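Beta-L-arabinobiosidase (Bacteroides thetaiotaomicron, PDB 5MQR) probably hydrolyses glycosidic linkages in plant pectin, releasing units that contain L-arabinose. Local coordinates at residues 40-46 against 494-498; 459-465 against 565-571; 304-310 against 325-331. All coordinates share one frame; numbering follows the deposited sequence.

Interaction 1. Residues 40-46 against 494-498; sequences YHDGQLS and ENSIA. With NA (sodium ion), chain I.
Gln44 and Asn495 meet through the side-chain amide of the one and the backbone of the other. Gln44 NE2 gives Asn495 O a fairly straight hydrogen bond of 3.0 Å (164° at the hydrogen). The oxygen lies close to the amide plane of Gln44, and the N-H arrives on a lone pair in the carbonyl plane. Gln44 OE1 turns instead to Asn37. The stem of Gln44 is also held: its CG sits 3.5 Å above the plane of the Tyr40 ring, over the centre. Ser496 is the second main residue. With its hydroxyl beside the backbone N (chi1 -47°), Ser496 OG donates a 2.6 Å bond to Asp42 OD2, on the syn side but tilted out of the carboxylate plane. Gln44 N meets the other oxygen, Asp42 OD1, from above that plane at 3.0 Å, an Asx turn. One carboxylate thus serves both loops. Overlapping type I (Tyr40 to Gly43) and type I' (Asp42 to Leu45) turns shape the first.

Asn495 also helps bind the sodium ion. Gln44 O, Glu494 O and Asn495 OD1 each lie 2.5 Å from the sodium ion, and three waters complete its shell. All six ligands are neutral oxygens, consistent with a monovalent ion. The arrangement is a sodium site that bridges a loop of the propeller region and a hairpin turn of the CBM-like region.

Interaction 2. Residues 459-465 against 565-571; sequences AKVERKI and ERIVFRT
Val461 and Phe569 exchange a pair of backbone hydrogen bonds, as do Arg463 and Ile567. Phe569 N lies 2.8 Å from Val461 O, and Arg463 N is 2.8 Å from Ile567 O. Ile465 N to Glu565 O continues the ladder. At the far end Ala459 O receives Thr571 N, and Ala459 N donates to Thr571 OG1, which also bonds to Asp452, a calcium ligand. CA-H...O contacts flank these bonds.

Charges gather on the face with Glu462 and Arg566. Arg566 kinks about its CG-CD bond (chi3 -76°), placing NH1 beside Glu462 and NE beside Glu565. The NH1 bond is straight (178°): Arg566 NH1 to Glu462 OE1 is 3.1 Å, in the guanidinium plane and on the syn lone pair. Arg566 NE to Glu565 OE2 is 2.9 Å, met on the anti side. Glu565 OE2 also bonds to Ser46 OG. Glu462 OE2 adds a weak bridge to Lys460 NZ, which also pairs with Glu354. With a leucine in place of Arg566, Glu462 OE1 would probably be left without its guanidinium mate, and Glu565 OE2 without its salt bridge.

Val461, Ile567 and Phe569 share the other face with Arg463, whose NE pairs with Asp417. Val461 CG2 packs 3.8 Å from Phe569 CB. Ile465 CD1 lies 3.9 Å from Ile567 CD1. The Phe569 ring continues edge-to-face with Phe475.

The axes run at 161°, an antiparallel pair inside a large mixed beta sheet. Where Glu565 and Arg566 both face Leu492 on the next strand, the pattern is a classic beta bulge.

Interaction 3. Residues 304-310 against 325-331; sequences FVNSNAK and YNPSEFR
Phe304 and Tyr325 meet with their rings oblique, planes at 58° and centroids 5.2 Å apart. The edge of Phe304 does the touching: its CD2 lies 3.5 Å from Tyr325 CZ. The Tyr325 ring also presents its own edge, in plane, to the backbone of the other loop, with CE2 3.2 Å from Val305 O. That carbonyl also receives a CA-H...O contact from Pro327. The hydroxyl end of Tyr325 bonds to Ser337, and a water links it to Val305 N.

Next comes Asn306. Its amide stands nearly upright to the Tyr325 ring, planes 88° apart, with ND2 near the ring edge. The same nitrogen donates to the backbone: Asn306 ND2 to Asn326 O is 3.0 Å, the oxygen close to the amide plane, though the N-H comes in tilted from the carbonyl plane. A water joins Asn306 ND2, Lys310 O, Asn326 N and Asn326 OD1, and so stitches both loops together through four bonds. Asn326 ND2 bonds to Pro369 O.

Ser307 meets Glu329 from above the carboxylate plane, with Ser307 OG 3.1 Å from Glu329 OE1. A further water ties Glu329 OE2 to Asn306 O.

Arg331 runs extended from CG to NE (chi2 -171°), which carries it along Ala309. The methyl Ala309 CB rests 3.5 Å above the guanidinium plane of Arg331, toward its rim. The NH groups point on to Gln370 and to a phosphate oxygen of the phosphotyrosine at position 371.

These loops border the four-stranded sheet 311-315 to 349-350 in the BNR repeat-like region. No regular backbone pairing joins the two segments. Ring and methyl packing is joined by two direct hydrogen bonds and bridging waters, so the fit combines shape with directed polar bonds.

Interaction 2 is the core contact: every touching residue is buried, and paired strands supply the bonds. Interactions 1 and 3 are partly buried loop contacts that rely on side chains, waters and, in interaction 1, a sodium ion. Interactions 1 and 2 belong to one neighbourhood. Ser46 OG of interaction 1 probably bonds to Glu565 OE2 at 2.6 Å and to Lys464 NZ at 2.7 Å, so the loop reaches the charged end of the strand pair. Strand 52-57, which follows loop 40-46, lies in the same sheet. Interaction 3 is nested within the loop that interaction 1 closes. Their centres are about 17 Å apart, and interaction 3 stays within the BNR repeat-like region.

Interaction 1. Residues 40-46 against 494-498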
loop_
_atom_site.group_PDB
_atom_site.type_symbol
_atom_site.label_atom_id
_atom_site.label_comp_id
_atom_site.label_asym_id
_atom_site.label_seq_id
_atom_site.Cartn_x
_atom_site.Cartn_y
_atom_site.Cartn_z
ATOM N N TYR A 40 26.023 6.174 -8.981
ATOM C CA TYR A 40 25.119 5.474 -9.884
ATOM C C TYR A 40 24.226 6.460 -10.630
ATOM O O TYR A 40 23.744 7.448 -10.055
ATOM C CB TYR A 40 24.223 4.528 -9.103
ATOM C CG TYR A 40 24.864 3.250 -8.591
ATOM C CD1 TYR A 40 25.860 3.270 -7.601
ATOM C CD2 TYR A 40 24.397 2.006 -9.031
ATOM C CE1 TYR A 40 26.406 2.089 -7.099
ATOM C CE2 TYR A 40 24.925 0.819 -8.542
ATOM C CZ TYR A 40 25.925 0.855 -7.581
ATOM O OH TYR A 40 26.413 -0.355 -7.127
ATOM N N HIS A 41 23.934 6.132 -11.892
ATOM C CA HIS A 41 23.026 6.931 -12.712
ATOM C C HIS A 41 21.610 6.940 -12.192
ATOM O O HIS A 41 20.909 7.942 -12.365
ATOM C CB HIS A 41 23.003 6.451 -14.164
ATOM C CG HIS A 41 24.286 6.684 -14.904
ATOM N ND1 HIS A 41 24.539 6.109 -16.122
ATOM C CD2 HIS A 41 25.394 7.394 -14.588
ATOM C CE1 HIS A 41 25.734 6.472 -16.541
ATOM N NE2 HIS A 41 26.270 7.261 -15.635
ATOM N N ASP A 42 21.192 5.836 -11.561
ATOM C CA ASP A 42 19.872 5.772 -10.915
ATOM C C ASP A 42 19.909 6.171 -9.442
ATOM O O ASP A 42 18.903 6.083 -8.764
ATOM C CB ASP A 42 19.177 4.393 -11.127
ATOM C CG ASP A 42 19.855 3.225 -10.384
ATOM O OD1 ASP A 42 20.831 3.418 -9.632
ATOM O OD2 ASP A 42 19.410 2.076 -10.576
ATOM N N GLY A 43 21.058 6.632 -8.948
ATOM C CA GLY A 43 21.230 6.982 -7.520
ATOM C C GLY A 43 21.135 5.856 -6.480
ATOM O O GLY A 43 21.141 6.128 -5.284
ATOM N N GLN A 44 21.069 4.607 -6.942
ATOM C CA GLN A 44 20.648 3.463 -6.149
ATOM C C GLN A 44 19.235 3.622 -5.606
ATOM O O GLN A 44 18.908 2.993 -4.634
ATOM C CB GLN A 44 21.623 3.143 -5.009
ATOM C CG GLN A 44 23.023 2.876 -5.487
ATOM C CD GLN A 44 23.922 2.371 -4.366
ATOM O OE1 GLN A 44 24.635 3.142 -3.745
ATOM N NE2 GLN A 44 23.892 1.066 -4.113
ATOM N N LEU A 45 18.397 4.423 -6.273
ATOM C CA LEU A 45 16.994 4.580 -5.919
ATOM C C LEU A 45 16.151 3.545 -6.639
ATOM O O LEU A 45 16.293 3.360 -7.843
ATOM C CB LEU A 45 16.503 5.958 -6.314
ATOM C CG LEU A 45 17.243 7.152 -5.718
ATOM C CD1 LEU A 45 16.621 8.424 -6.248
ATOM C CD2 LEU A 45 17.216 7.141 -4.186
ATOM N N SER A 46 15.295 2.860 -5.892
ATOM C CA SER A 46 14.324 1.966 -6.461
ATOM C C SER A 46 13.194 2.816 -7.008
ATOM O O SER A 46 12.830 3.828 -6.405
ATOM C CB SER A 46 13.782 1.005 -5.397
ATOM O OG SER A 46 12.988 -0.016 -5.989
ATOM N N GLU A 494 16.899 -3.473 -3.833
ATOM C CA GLU A 494 16.413 -2.094 -3.700
ATOM C C GLU A 494 17.511 -1.055 -3.841
ATOM O O GLU A 494 17.192 0.115 -3.886
ATOM C CB GLU A 494 15.726 -1.900 -2.337
ATOM C CG GLU A 494 16.628 -2.320 -1.167
ATOM C CD GLU A 494 16.143 -1.909 0.204
ATOM O OE1 GLU A 494 15.198 -1.075 0.327
ATOM O OE2 GLU A 494 16.761 -2.431 1.162
ATOM N N ASN A 495 18.789 -1.459 -3.838
ATOM C CA ASN A 495 19.891 -0.541 -4.089
ATOM C C ASN A 495 20.571 -0.733 -5.445
ATOM O O ASN A 495 21.736 -0.338 -5.628
ATOM C CB ASN A 495 20.890 -0.634 -2.936
ATOM C CG ASN A 495 20.286 -0.167 -1.611
ATOM O OD1 ASN A 495 19.547 0.827 -1.535
ATOM N ND2 ASN A 495 20.547 -0.909 -0.591
ATOM N N SER A 496 19.828 -1.331 -6.380
ATOM C CA SER A 496 20.316 -1.657 -7.712
ATOM C C SER A 496 21.520 -2.588 -7.727
ATOM O O SER A 496 22.290 -2.566 -8.676
ATOM C CB SER A 496 20.626 -0.368 -8.504
ATOM O OG SER A 496 19.561 0.587 -8.397
ATOM N N ILE A 497 21.701 -3.405 -6.693
ATOM C CA ILE A 497 22.689 -4.474 -6.763
ATOM C C ILE A 497 22.029 -5.599 -7.557
ATOM O O ILE A 497 20.920 -6.036 -7.223
ATOM C CB ILE A 497 23.127 -5.013 -5.380
ATOM C CG1 ILE A 497 23.599 -3.890 -4.444
ATOM C CG2 ILE A 497 24.191 -6.090 -5.556
ATOM C CD1 ILE A 497 24.520 -2.905 -5.114
ATOM N N ALA A 498 22.690 -6.030 -8.630
ATOM C CA ALA A 498 22.241 -7.201 -9.377
ATOM C C ALA A 498 22.961 -8.384 -8.765
ATOM O O ALA A 498 24.212 -8.419 -8.719
ATOM C CB ALA A 498 22.567 -7.085 -10.868
HETATM NA NA NA I . 17.654 2.161 -2.590
HETATM O O HOH W 1 25.652 -2.410 -8.502
HETATM O O HOH W 2 15.683 2.698 -3.043
HETATM O O HOH W 3 18.829 3.913 -1.664
HETATM O O HOH W 4 17.357 1.651 -0.135
#

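Interaction 2. Residues 459-465 against 565-571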
loop_
_atom_site.group_PDB
_atom_site.type_symbol
_atom_site.label_atom_id
_atom_site.label_comp_id
_atom_site.label_asym_id
_atom_site.label_seq_id
_atom_site.Cartn_x
_atom_site.Cartn_y
_atom_site.Cartn_z
ATOM N N ALA A 459 16.215 -0.523 -25.163
ATOM C CA ALA A 459 14.873 -0.738 -24.609
ATOM C C ALA A 459 15.061 -1.391 -23.259
ATOM O O ALA A 459 15.985 -2.162 -23.070
ATOM C CB ALA A 459 14.031 -1.627 -25.510
ATOM N N LYS A 460 14.194 -1.071 -22.315
ATOM C CA LYS A 460 14.294 -1.658 -20.994
ATOM C C LYS A 460 12.935 -1.705 -20.318
ATOM O O LYS A 460 12.220 -0.693 -20.298
ATOM C CB LYS A 460 15.283 -0.872 -20.152
ATOM C CG LYS A 460 15.647 -1.574 -18.879
ATOM C CD LYS A 460 16.181 -0.610 -17.861
ATOM C CE LYS A 460 15.045 0.080 -17.158
ATOM N NZ LYS A 460 15.469 1.366 -16.552
ATOM N N VAL A 461 12.600 -2.884 -19.772
ATOM C CA VAL A 461 11.424 -3.095 -18.928
ATOM C C VAL A 461 11.878 -3.676 -17.573
ATOM O O VAL A 461 12.848 -4.430 -17.534
ATOM C CB VAL A 461 10.350 -3.964 -19.629
ATOM C CG1 VAL A 461 9.922 -3.335 -20.948
ATOM C CG2 VAL A 461 10.820 -5.365 -19.910
ATOM N N GLU A 462 11.220 -3.269 -16.479
ATOM C CA GLU A 462 11.486 -3.760 -15.127
ATOM C C GLU A 462 10.149 -4.199 -14.527
ATOM O O GLU A 462 9.178 -3.438 -14.549
ATOM C CB GLU A 462 12.068 -2.708 -14.158
ATOM C CG GLU A 462 13.181 -1.802 -14.639
ATOM C CD GLU A 462 14.079 -1.206 -13.527
ATOM O OE1 GLU A 462 13.738 -1.245 -12.335
ATOM O OE2 GLU A 462 15.202 -0.713 -13.861
ATOM N N ARG A 463 10.111 -5.407 -13.970
ATOM C CA ARG A 463 8.948 -5.874 -13.200
ATOM C C ARG A 463 9.298 -5.834 -11.715
ATOM O O ARG A 463 10.106 -6.637 -11.230
ATOM C CB ARG A 463 8.525 -7.290 -13.627
ATOM C CG ARG A 463 7.275 -7.820 -12.967
ATOM C CD ARG A 463 6.069 -6.949 -13.244
ATOM N NE ARG A 463 4.764 -7.576 -13.010
ATOM C CZ ARG A 463 4.081 -7.562 -11.863
ATOM N NH1 ARG A 463 4.567 -6.998 -10.758
ATOM N NH2 ARG A 463 2.881 -8.120 -11.815
ATOM N N LYS A 464 8.726 -4.870 -11.005
ATOM C CA LYS A 464 8.867 -4.834 -9.560
ATOM C C LYS A 464 7.943 -5.884 -8.901
ATOM O O LYS A 464 6.790 -6.033 -9.284
ATOM C CB LYS A 464 8.572 -3.436 -9.042
ATOM C CG LYS A 464 9.156 -3.188 -7.675
ATOM C CD LYS A 464 9.351 -1.697 -7.407
ATOM C CE LYS A 464 10.160 -1.550 -6.149
ATOM N NZ LYS A 464 10.259 -0.132 -5.757
ATOM N N ILE A 465 8.480 -6.634 -7.950
ATOM C CA ILE A 465 7.741 -7.696 -7.249
ATOM C C ILE A 465 7.984 -7.553 -5.750
ATOM O O ILE A 465 8.890 -6.814 -5.351
ATOM C CB ILE A 465 8.190 -9.088 -7.710
ATOM C CG1 ILE A 465 9.693 -9.254 -7.523
ATOM C CG2 ILE A 465 7.787 -9.310 -9.157
ATOM C CD1 ILE A 465 10.141 -10.682 -7.533
ATOM N N GLU A 565 13.879 -7.684 -5.511
ATOM C CA GLU A 565 12.609 -6.990 -5.729
ATOM C C GLU A 565 12.279 -6.654 -7.197
ATOM O O GLU A 565 11.176 -6.163 -7.463
ATOM C CB GLU A 565 12.570 -5.700 -4.907
ATOM C CG GLU A 565 13.737 -4.751 -5.162
ATOM C CD GLU A 565 13.352 -3.297 -5.000
ATOM O OE1 GLU A 565 12.711 -2.992 -3.967
ATOM O OE2 GLU A 565 13.721 -2.469 -5.878
ATOM N N ARG A 566 13.219 -6.869 -8.119
ATOM C CA ARG A 566 13.039 -6.498 -9.521
ATOM C C ARG A 566 13.705 -7.451 -10.472
ATOM O O ARG A 566 14.818 -7.903 -10.211
ATOM C CB ARG A 566 13.639 -5.136 -9.797
ATOM C CG ARG A 566 12.725 -4.007 -9.448
ATOM C CD ARG A 566 13.442 -2.715 -9.708
ATOM N NE ARG A 566 14.415 -2.415 -8.672
ATOM C CZ ARG A 566 15.386 -1.508 -8.775
ATOM N NH1 ARG A 566 15.580 -0.825 -9.905
ATOM N NH2 ARG A 566 16.171 -1.295 -7.733
ATOM N N ILE A 567 13.016 -7.701 -11.585
ATOM C CA ILE A 567 13.592 -8.347 -12.749
ATOM C C ILE A 567 13.599 -7.306 -13.872
ATOM O O ILE A 567 12.588 -6.668 -14.127
ATOM C CB ILE A 567 12.820 -9.629 -13.164
ATOM C CG1 ILE A 567 12.716 -10.606 -11.987
ATOM C CG2 ILE A 567 13.534 -10.360 -14.290
ATOM C CD1 ILE A 567 11.416 -10.469 -11.252
ATOM N N VAL A 568 14.759 -7.150 -14.518
ATOM C CA VAL A 568 15.036 -6.116 -15.515
ATOM C C VAL A 568 15.417 -6.811 -16.818
ATOM O O VAL A 568 16.234 -7.743 -16.817
ATOM C CB VAL A 568 16.206 -5.194 -15.067
ATOM C CG1 VAL A 568 16.623 -4.217 -16.169
ATOM C CG2 VAL A 568 15.834 -4.420 -13.807
ATOM N N PHE A 569 14.824 -6.360 -17.920
ATOM C CA PHE A 569 15.138 -6.866 -19.253
ATOM C C PHE A 569 15.619 -5.639 -20.034
ATOM O O PHE A 569 14.859 -4.657 -20.185
ATOM C CB PHE A 569 13.911 -7.513 -19.919
ATOM C CG PHE A 569 13.283 -8.650 -19.132
ATOM C CD1 PHE A 569 12.493 -8.400 -18.033
ATOM C CD2 PHE A 569 13.430 -9.960 -19.543
ATOM C CE1 PHE A 569 11.902 -9.432 -17.318
ATOM C CE2 PHE A 569 12.837 -11.004 -18.850
ATOM C CZ PHE A 569 12.063 -10.746 -17.741
ATOM N N ARG A 570 16.873 -5.677 -20.509
ATOM C CA ARG A 570 17.514 -4.514 -21.129
ATOM C C ARG A 570 18.263 -4.924 -22.399
ATOM O O ARG A 570 19.064 -5.866 -22.360
ATOM C CB ARG A 570 18.508 -3.910 -20.130
ATOM C CG ARG A 570 19.183 -2.639 -20.595
ATOM C CD ARG A 570 20.272 -2.162 -19.643
ATOM N NE ARG A 570 21.001 -3.270 -19.042
ATOM C CZ ARG A 570 20.917 -3.661 -17.773
ATOM N NH1 ARG A 570 20.154 -3.021 -16.903
ATOM N NH2 ARG A 570 21.616 -4.723 -17.369
ATOM N N THR A 571 18.058 -4.205 -23.503
ATOM C CA THR A 571 18.661 -4.621 -24.791
ATOM C C THR A 571 20.069 -4.042 -24.995
ATOM O O THR A 571 20.436 -3.673 -26.094
ATOM C CB THR A 571 17.767 -4.245 -25.997
ATOM O OG1 THR A 571 17.730 -2.826 -26.139
ATOM C CG2 THR A 571 16.344 -4.791 -25.804
HETATM O O HOH W 5 11.929 -0.624 -3.212
#

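Interaction 3. Residues 304-310 against 325-331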
loop_
_atom_site.group_PDB
_atom_site.type_symbol
_atom_site.label_atom_id
_atom_site.label_comp_id
_atom_site.label_asym_id
_atom_site.label_seq_id
_atom_site.Cartn_x
_atom_site.Cartn_y
_atom_site.Cartn_z
ATOM N N PHE A 304 16.007 18.787 1.452
ATOM C CA PHE A 304 16.010 18.513 0.020
ATOM C C PHE A 304 17.436 18.626 -0.527
ATOM O O PHE A 304 18.175 19.575 -0.232
ATOM C CB PHE A 304 15.072 19.462 -0.765
ATOM C CG PHE A 304 13.660 18.992 -0.846
ATOM C CD1 PHE A 304 12.729 19.348 0.127
ATOM C CD2 PHE A 304 13.247 18.192 -1.899
ATOM C CE1 PHE A 304 11.417 18.889 0.068
ATOM C CE2 PHE A 304 11.930 17.755 -1.984
ATOM C CZ PHE A 304 11.017 18.099 -0.990
ATOM N N VAL A 305 17.818 17.617 -1.296
ATOM C CA VAL A 305 19.035 17.660 -2.085
ATOM C C VAL A 305 18.586 18.019 -3.498
ATOM O O VAL A 305 17.845 17.277 -4.129
ATOM C CB VAL A 305 19.785 16.306 -2.016
ATOM C CG1 VAL A 305 21.130 16.382 -2.737
ATOM C CG2 VAL A 305 19.966 15.922 -0.548
ATOM N N ASN A 306 19.035 19.178 -3.966
ATOM C CA ASN A 306 18.615 19.743 -5.220
ATOM C C ASN A 306 19.568 20.869 -5.514
ATOM O O ASN A 306 20.149 21.488 -4.613
ATOM C CB ASN A 306 17.163 20.264 -5.155
ATOM C CG ASN A 306 16.581 20.607 -6.528
ATOM O OD1 ASN A 306 16.065 21.706 -6.731
ATOM N ND2 ASN A 306 16.683 19.679 -7.478
ATOM N N SER A 307 19.727 21.134 -6.796
ATOM C CA SER A 307 20.678 22.133 -7.233
ATOM C C SER A 307 19.997 22.991 -8.298
ATOM O O SER A 307 18.970 23.597 -8.018
ATOM C CB SER A 307 21.959 21.421 -7.695
ATOM O OG SER A 307 22.884 22.324 -8.247
ATOM N N ASN A 308 20.507 22.947 -9.523
ATOM C CA ASN A 308 20.275 23.951 -10.516
ATOM C C ASN A 308 19.318 23.543 -11.627
ATOM O O ASN A 308 19.047 24.333 -12.512
ATOM C CB ASN A 308 21.626 24.273 -11.161
ATOM C CG ASN A 308 21.799 25.742 -11.364
ATOM O OD1 ASN A 308 21.642 26.509 -10.417
ATOM N ND2 ASN A 308 22.093 26.162 -12.598
ATOM N N ALA A 309 18.826 22.314 -11.604
ATOM C CA ALA A 309 18.120 21.760 -12.751
ATOM C C ALA A 309 16.576 21.727 -12.602
ATOM O O ALA A 309 15.917 20.911 -13.267
ATOM C CB ALA A 309 18.672 20.373 -13.039
ATOM N N LYS A 310 16.039 22.638 -11.776
ATOM C CA LYS A 310 14.604 22.750 -11.393
ATOM C C LYS A 310 14.049 21.632 -10.484
ATOM O O LYS A 310 14.478 20.475 -10.524
ATOM C CB LYS A 310 13.653 22.839 -12.592
ATOM C CG LYS A 310 13.868 23.971 -13.564
ATOM C CD LYS A 310 12.781 23.941 -14.637
ATOM C CE LYS A 310 12.953 25.088 -15.634
ATOM N NZ LYS A 310 11.894 25.134 -16.680
ATOM N N TYR A 325 12.438 15.910 -9.182
ATOM C CA TYR A 325 13.672 16.682 -9.170
ATOM C C TYR A 325 14.887 15.789 -9.265
ATOM O O TYR A 325 14.792 14.592 -9.050
ATOM C CB TYR A 325 13.786 17.533 -7.900
ATOM C CG TYR A 325 13.772 16.793 -6.562
ATOM C CD1 TYR A 325 12.609 16.195 -6.074
ATOM C CD2 TYR A 325 14.904 16.731 -5.764
ATOM C CE1 TYR A 325 12.581 15.547 -4.831
ATOM C CE2 TYR A 325 14.886 16.080 -4.528
ATOM C CZ TYR A 325 13.719 15.494 -4.067
ATOM O OH TYR A 325 13.705 14.840 -2.879
ATOM N N ASN A 326 16.027 16.404 -9.568
ATOM C CA ASN A 326 17.342 15.764 -9.436
ATOM C C ASN A 326 17.754 15.906 -7.964
ATOM O O ASN A 326 17.998 17.016 -7.531
ATOM C CB ASN A 326 18.392 16.418 -10.352
ATOM C CG ASN A 326 17.986 16.392 -11.831
ATOM O OD1 ASN A 326 17.569 17.427 -12.410
ATOM N ND2 ASN A 326 18.103 15.213 -12.454
ATOM N N PRO A 327 17.835 14.783 -7.211
ATOM C CA PRO A 327 18.176 14.777 -5.792
ATOM C C PRO A 327 19.701 14.825 -5.601
ATOM O O PRO A 327 20.294 13.984 -4.918
ATOM C CB PRO A 327 17.572 13.450 -5.319
ATOM C CG PRO A 327 17.830 12.547 -6.477
ATOM C CD PRO A 327 17.653 13.396 -7.702
ATOM N N SER A 328 20.336 15.811 -6.224
ATOM C CA SER A 328 21.752 15.729 -6.481
ATOM C C SER A 328 22.301 17.039 -6.984
ATOM O O SER A 328 21.548 17.890 -7.479
ATOM C CB SER A 328 22.006 14.628 -7.524
ATOM O OG SER A 328 23.397 14.474 -7.765
ATOM N N GLU A 329 23.617 17.190 -6.846
ATOM C CA GLU A 329 24.352 18.311 -7.466
ATOM C C GLU A 329 24.682 18.029 -8.956
ATOM O O GLU A 329 25.095 18.923 -9.684
ATOM C CB GLU A 329 25.615 18.648 -6.672
ATOM C CG GLU A 329 25.312 19.243 -5.294
ATOM C CD GLU A 329 24.640 20.620 -5.364
ATOM O OE1 GLU A 329 25.053 21.437 -6.221
ATOM O OE2 GLU A 329 23.681 20.885 -4.591
ATOM N N PHE A 330 24.472 16.787 -9.381
ATOM C CA PHE A 330 24.560 16.381 -10.780
ATOM C C PHE A 330 23.134 16.243 -11.277
ATOM O O PHE A 330 22.207 16.061 -10.471
ATOM C CB PHE A 330 25.296 15.053 -10.894
ATOM C CG PHE A 330 26.686 15.087 -10.314
ATOM C CD1 PHE A 330 26.893 14.876 -8.955
ATOM C CD2 PHE A 330 27.779 15.333 -11.124
ATOM C CE1 PHE A 330 28.164 14.904 -8.414
ATOM C CE2 PHE A 330 29.065 15.387 -10.591
ATOM C CZ PHE A 330 29.258 15.170 -9.225
ATOM N N ARG A 331 22.934 16.322 -12.588
ATOM C CA ARG A 331 21.585 16.230 -13.126
ATOM C C ARG A 331 21.155 14.798 -13.371
ATOM O O ARG A 331 20.678 14.464 -14.435
ATOM C CB ARG A 331 21.440 17.126 -14.358
ATOM C CG ARG A 331 21.835 18.550 -14.035
ATOM C CD ARG A 331 21.505 19.510 -15.152
ATOM N NE ARG A 331 21.927 20.868 -14.815
ATOM C CZ ARG A 331 21.404 21.995 -15.307
ATOM N NH1 ARG A 331 20.425 21.980 -16.213
ATOM N NH2 ARG A 331 21.869 23.168 -14.880
HETATM O O HOH W 6 16.240 15.014 -1.510
HETATM O O HOH W 7 16.596 19.091 -10.515
HETATM O O HOH W 8 22.490 23.445 -4.513
#